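Local coordinates for protein homocysteine S-methyltransferase (Escherichia coli, PDB 5DMM) that catalyses the transfer of a methyl group from S-methylmethionine, or less efficiently S-adenosylmethionine, to homocysteine, using zinc and yielding methionine, at residues Leu197-Ser200 / Glu201-Ser204; Ala278-Leu281 / Pro282-Ala286. One frame throughout, in Å; residues are numbered along the deposited sequence.

Contact 1: Leu197-Ser200 / Glu201-Ser204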
loop_
_atom_site.group_PDB
_atom_site.type_symbol
_atom_site.label_atom_id
_atom_site.label_comp_id
_atom_site.label_asym_id
_atom_site.label_seq_id
_atom_site.Cartn_x
_atom_site.Cartn_y
_atom_site.Cartn_z
ATOM N N LEU A 197 13.818 -1.607 3.427
ATOM C CA LEU A 197 15.050 -1.102 4.022
ATOM C C LEU A 197 16.208 -2.077 3.921
ATOM O O LEU A 197 16.012 -3.294 3.902
ATOM C CB LEU A 197 14.813 -0.756 5.497
ATOM C CG LEU A 197 13.735 0.292 5.767
ATOM C CD1 LEU A 197 13.556 0.482 7.248
ATOM C CD2 LEU A 197 14.050 1.629 5.095
ATOM N N ARG A 198 17.410 -1.521 3.864
ATOM C CA ARG A 198 18.649 -2.275 3.974
ATOM C C ARG A 198 18.977 -2.468 5.459
ATOM O O ARG A 198 19.408 -3.541 5.892
ATOM C CB ARG A 198 19.778 -1.532 3.250
ATOM C CG ARG A 198 21.155 -2.131 3.417
ATOM C CD ARG A 198 22.167 -1.413 2.529
ATOM N NE ARG A 198 21.934 -1.684 1.108
ATOM C CZ ARG A 198 22.794 -1.397 0.132
ATOM N NH1 ARG A 198 23.959 -0.829 0.414
ATOM N NH2 ARG A 198 22.492 -1.682 -1.132
ATOM N N ASP A 199 18.757 -1.403 6.221
ATOM C CA ASP A 199 18.912 -1.412 7.669
ATOM C C ASP A 199 18.022 -0.310 8.220
ATOM O O ASP A 199 17.300 0.335 7.462
ATOM C CB ASP A 199 20.373 -1.200 8.075
ATOM C CG ASP A 199 20.989 0.025 7.427
ATOM O OD1 ASP A 199 20.579 1.153 7.759
ATOM O OD2 ASP A 199 21.893 -0.140 6.582
ATOM N N SER A 200 18.084 -0.071 9.526
ATOM C CA SER A 200 17.156 0.861 10.148
ATOM C C SER A 200 17.320 2.318 9.693
ATOM O O SER A 200 16.456 3.146 9.982
ATOM C CB SER A 200 17.279 0.785 11.668
ATOM O OG SER A 200 18.504 1.345 12.089
ATOM N N GLU A 201 18.400 2.643 8.980
ATOM C CA GLU A 201 18.569 4.017 8.493
ATOM C C GLU A 201 18.810 4.134 6.986
ATOM O O GLU A 201 19.186 5.196 6.501
ATOM C CB GLU A 201 19.731 4.705 9.221
ATOM C CG GLU A 201 19.676 4.631 10.733
ATOM C CD GLU A 201 20.790 3.778 11.297
ATOM O OE1 GLU A 201 21.964 4.002 10.916
ATOM O OE2 GLU A 201 20.494 2.874 12.109
ATOM N N HIS A 202 18.607 3.056 6.238
ATOM C CA HIS A 202 18.887 3.111 4.805
ATOM C C HIS A 202 17.830 2.400 3.980
ATOM O O HIS A 202 17.378 1.323 4.338
ATOM C CB HIS A 202 20.264 2.505 4.493
ATOM C CG HIS A 202 21.409 3.251 5.111
ATOM N ND1 HIS A 202 21.900 2.953 6.367
ATOM C CD2 HIS A 202 22.153 4.284 4.652
ATOM C CE1 HIS A 202 22.895 3.774 6.654
ATOM N NE2 HIS A 202 23.070 4.591 5.628
ATOM N N LEU A 203 17.456 3.021 2.868
ATOM C CA LEU A 203 16.691 2.362 1.811
ATOM C C LEU A 203 17.368 1.076 1.374
ATOM O O LEU A 203 18.577 0.942 1.526
ATOM C CB LEU A 203 16.560 3.285 0.597
ATOM C CG LEU A 203 15.277 4.052 0.294
ATOM C CD1 LEU A 203 15.269 4.459 -1.193
ATOM C CD2 LEU A 203 14.061 3.229 0.633
ATOM N N SER A 204 16.602 0.149 0.793
ATOM C CA SER A 204 17.164 -1.082 0.245
ATOM C C SER A 204 18.338 -0.813 -0.712
ATOM O O SER A 204 19.324 -1.551 -0.696
ATOM C CB SER A 204 16.086 -1.892 -0.485
ATOM O OG SER A 204 15.138 -2.437 0.422
#
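Asp199 OD1 is gripped by two donors across the turn. His202 ND1 donates to Asp199 OD1 at 2.6 Å on its syn lone pair, the side of the other carboxylate oxygen, and Glu201 N takes the anti lone pair of the same OD1 at 2.9 Å. The histidine meets OD1 with its edge, the oxygen lying almost in the ring plane, whereas the carboxylate plane stands nearly upright to that ring, 83° away. With CG tucked between its own backbone N and carbonyl carbon (chi1 52°), the aspartate turns its carboxylate back to the Glu201 amide and the His202 ring. Replacing it by an alanine would probably leave His202 ND1 and the Glu201 amide without their shared acceptor, setting the imidazole free to turn. With Glu201 OE1 a further 4.5 Å from Asp199 OD1, the local negative charge would probably favour the protonated imidazole. The chain here forms a type I turn from Asp199 to His202, closing an antiparallel hairpin that contains a classic beta bulge: Arg198 and Asp199 both face His202. Arg198 N donates to His202 O at 2.9 Å, and His202 N returns a longer bond to Asp199 O, with the donor standing above the carbonyl plane and not on a lone pair. Farther along, the Arg198 chain runs out with CG opposite its backbone N (chi1 174°), then bends at chi3, bringing one edge of the guanidinium to Ser204 O; Arg198 NE and NH2 each make a weak bond to that oxygen, both at 3.2 Å. Arg198 CB meanwhile packs 3.2 Å from Leu203 O. The hydroxyl of Ser204 is held by Thr196, while Leu203 turns from the hairpin onto Phe173 and Ile176 of helix 173-183 and Val212 of helix 209-217.

Contact 2: Ala278-Leu281 / Pro282-Ala286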
loop_
_atom_site.group_PDB
_atom_site.type_symbol
_atom_site.label_atom_id
_atom_site.label_comp_id
_atom_site.label_asym_id
_atom_site.label_seq_id
_atom_site.Cartn_x
_atom_site.Cartn_y
_atom_site.Cartn_z
ATOM N N ALA A 278 0.242 -7.225 16.808
ATOM C CA ALA A 278 -0.494 -6.240 17.594
ATOM C C ALA A 278 0.198 -5.854 18.913
ATOM O O ALA A 278 -0.092 -4.798 19.468
ATOM C CB ALA A 278 -1.893 -6.744 17.876
ATOM N N ASP A 279 1.109 -6.691 19.406
ATOM C CA ASP A 279 1.833 -6.374 20.648
ATOM C C ASP A 279 2.727 -5.146 20.509
ATOM O O ASP A 279 3.116 -4.537 21.511
ATOM C CB ASP A 279 2.684 -7.561 21.102
ATOM C CG ASP A 279 1.849 -8.715 21.620
ATOM O OD1 ASP A 279 0.674 -8.488 21.978
ATOM O OD2 ASP A 279 2.368 -9.847 21.667
ATOM N N TYR A 280 3.058 -4.794 19.268
ATOM C CA TYR A 280 3.949 -3.671 18.982
ATOM C C TYR A 280 3.261 -2.313 18.934
ATOM O O TYR A 280 3.929 -1.282 18.842
ATOM C CB TYR A 280 4.654 -3.900 17.647
ATOM C CG TYR A 280 5.745 -4.933 17.694
ATOM C CD1 TYR A 280 7.075 -4.551 17.795
ATOM C CD2 TYR A 280 5.449 -6.296 17.635
ATOM C CE1 TYR A 280 8.078 -5.487 17.836
ATOM C CE2 TYR A 280 6.445 -7.238 17.678
ATOM C CZ TYR A 280 7.760 -6.829 17.778
ATOM O OH TYR A 280 8.768 -7.762 17.826
ATOM N N LEU A 281 1.935 -2.303 18.976
ATOM C CA LEU A 281 1.185 -1.073 18.776
ATOM C C LEU A 281 1.634 0.085 19.703
ATOM O O LEU A 281 1.810 1.212 19.231
ATOM C CB LEU A 281 -0.311 -1.356 18.926
ATOM C CG LEU A 281 -1.321 -0.208 18.874
ATOM C CD1 LEU A 281 -1.014 0.765 17.764
ATOM C CD2 LEU A 281 -2.720 -0.774 18.688
ATOM N N PRO A 282 1.844 -0.179 21.006
ATOM C CA PRO A 282 2.318 0.956 21.818
ATOM C C PRO A 282 3.702 1.499 21.422
ATOM O O PRO A 282 3.850 2.724 21.395
ATOM C CB PRO A 282 2.346 0.382 23.244
ATOM C CG PRO A 282 1.376 -0.731 23.215
ATOM C CD PRO A 282 1.478 -1.335 21.844
ATOM N N GLN A 283 4.683 0.641 21.136
ATOM C CA GLN A 283 5.999 1.105 20.694
ATOM C C GLN A 283 5.874 1.911 19.408
ATOM O O GLN A 283 6.505 2.952 19.248
ATOM C CB GLN A 283 6.958 -0.043 20.392
ATOM C CG GLN A 283 7.495 -0.849 21.529
ATOM C CD GLN A 283 8.029 -2.171 21.007
ATOM O OE1 GLN A 283 8.804 -2.204 20.041
ATOM N NE2 GLN A 283 7.575 -3.270 21.603
ATOM N N TRP A 284 5.088 1.384 18.476
ATOM C CA TRP A 284 4.930 2.028 17.170
ATOM C C TRP A 284 4.266 3.383 17.289
ATOM O O TRP A 284 4.723 4.355 16.679
ATOM C CB TRP A 284 4.112 1.136 16.230
ATOM C CG TRP A 284 4.829 -0.080 15.804
ATOM C CD1 TRP A 284 6.165 -0.344 15.943
ATOM C CD2 TRP A 284 4.262 -1.215 15.149
ATOM N NE1 TRP A 284 6.457 -1.579 15.418
ATOM C CE2 TRP A 284 5.306 -2.133 14.920
ATOM C CE3 TRP A 284 2.965 -1.545 14.740
ATOM C CZ2 TRP A 284 5.094 -3.375 14.311
ATOM C CZ3 TRP A 284 2.751 -2.781 14.137
ATOM C CH2 TRP A 284 3.812 -3.677 13.926
ATOM N N GLN A 285 3.187 3.451 18.067
ATOM C CA GLN A 285 2.447 4.694 18.208
ATOM C C GLN A 285 3.319 5.758 18.868
ATOM O O GLN A 285 3.261 6.934 18.509
ATOM C CB GLN A 285 1.173 4.479 19.022
ATOM C CG GLN A 285 0.362 5.747 19.255
ATOM C CD GLN A 285 -1.000 5.474 19.876
ATOM O OE1 GLN A 285 -1.455 4.329 19.923
ATOM N NE2 GLN A 285 -1.663 6.529 20.346
ATOM N N ALA A 286 4.138 5.329 19.822
ATOM C CA ALA A 286 5.033 6.242 20.513
ATOM C C ALA A 286 6.123 6.745 19.569
ATOM O O ALA A 286 6.767 7.757 19.846
ATOM C CB ALA A 286 5.658 5.566 21.731
#
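Tyr280 and Trp284, one helical turn apart, meet through the tyrosine's CB rather than ring on ring. That methylene sits over one face of the indole, 3.5 Å from the centroid of the six-membered ring and 20° off its normal, a CH-pi contact. The two aromatic planes are inclined by only 24°, yet they are slid so far apart that they barely overlap, with centroids 5.4 Å from each other. Both side chains leave the backbone with CG opposite the carbonyl carbon (chi1 -74° for Tyr280), which carries the indole back beneath the tyrosine CB. Gln283 lies alongside the tyrosine, pointing the same way, its OE1 3.7 Å from Tyr280 CD1 and hydrogen-bonded to Thr236 OG1; Trp284 NE1 is likewise hydrogen-bonded to Thr235 OG1. Leu281 packs on Ile292 and Arg309, and the ring of Pro282 follows directly against its CB. Beneath these side chains, Trp284 N bonds Tyr280 O and Gln285 N bonds Leu281 O, both at 2.9 Å. This is the i to i+4 pattern of a helix's first turn, here with proline at the second position of helix 281-286, following a 3-10 segment on the outside of the TIM barrel.

How the contacts relate
The two contacts are local contacts of the chain that come in series, contact 1 closing before contact 2 opens. Their centres lie about 20 Å apart and their nearest atoms about 11 Å, so they do not touch. Both belong to the same TIM barrel: the hairpin of contact 1 follows strand 191-197, while the helix start of contact 2 precedes strand 289-292, with strands 222-228 and 250-253 between them in the sheet. Helix 235-243 is a shared neighbour, touched by Leu197, Ser200 and Glu201 of contact 1 and by Tyr280 and Trp284 of contact 2. Neither contact supplies ligands to the zinc held by Cys229 and Cys295; both lie in the barrel's outer connections, away from that metal.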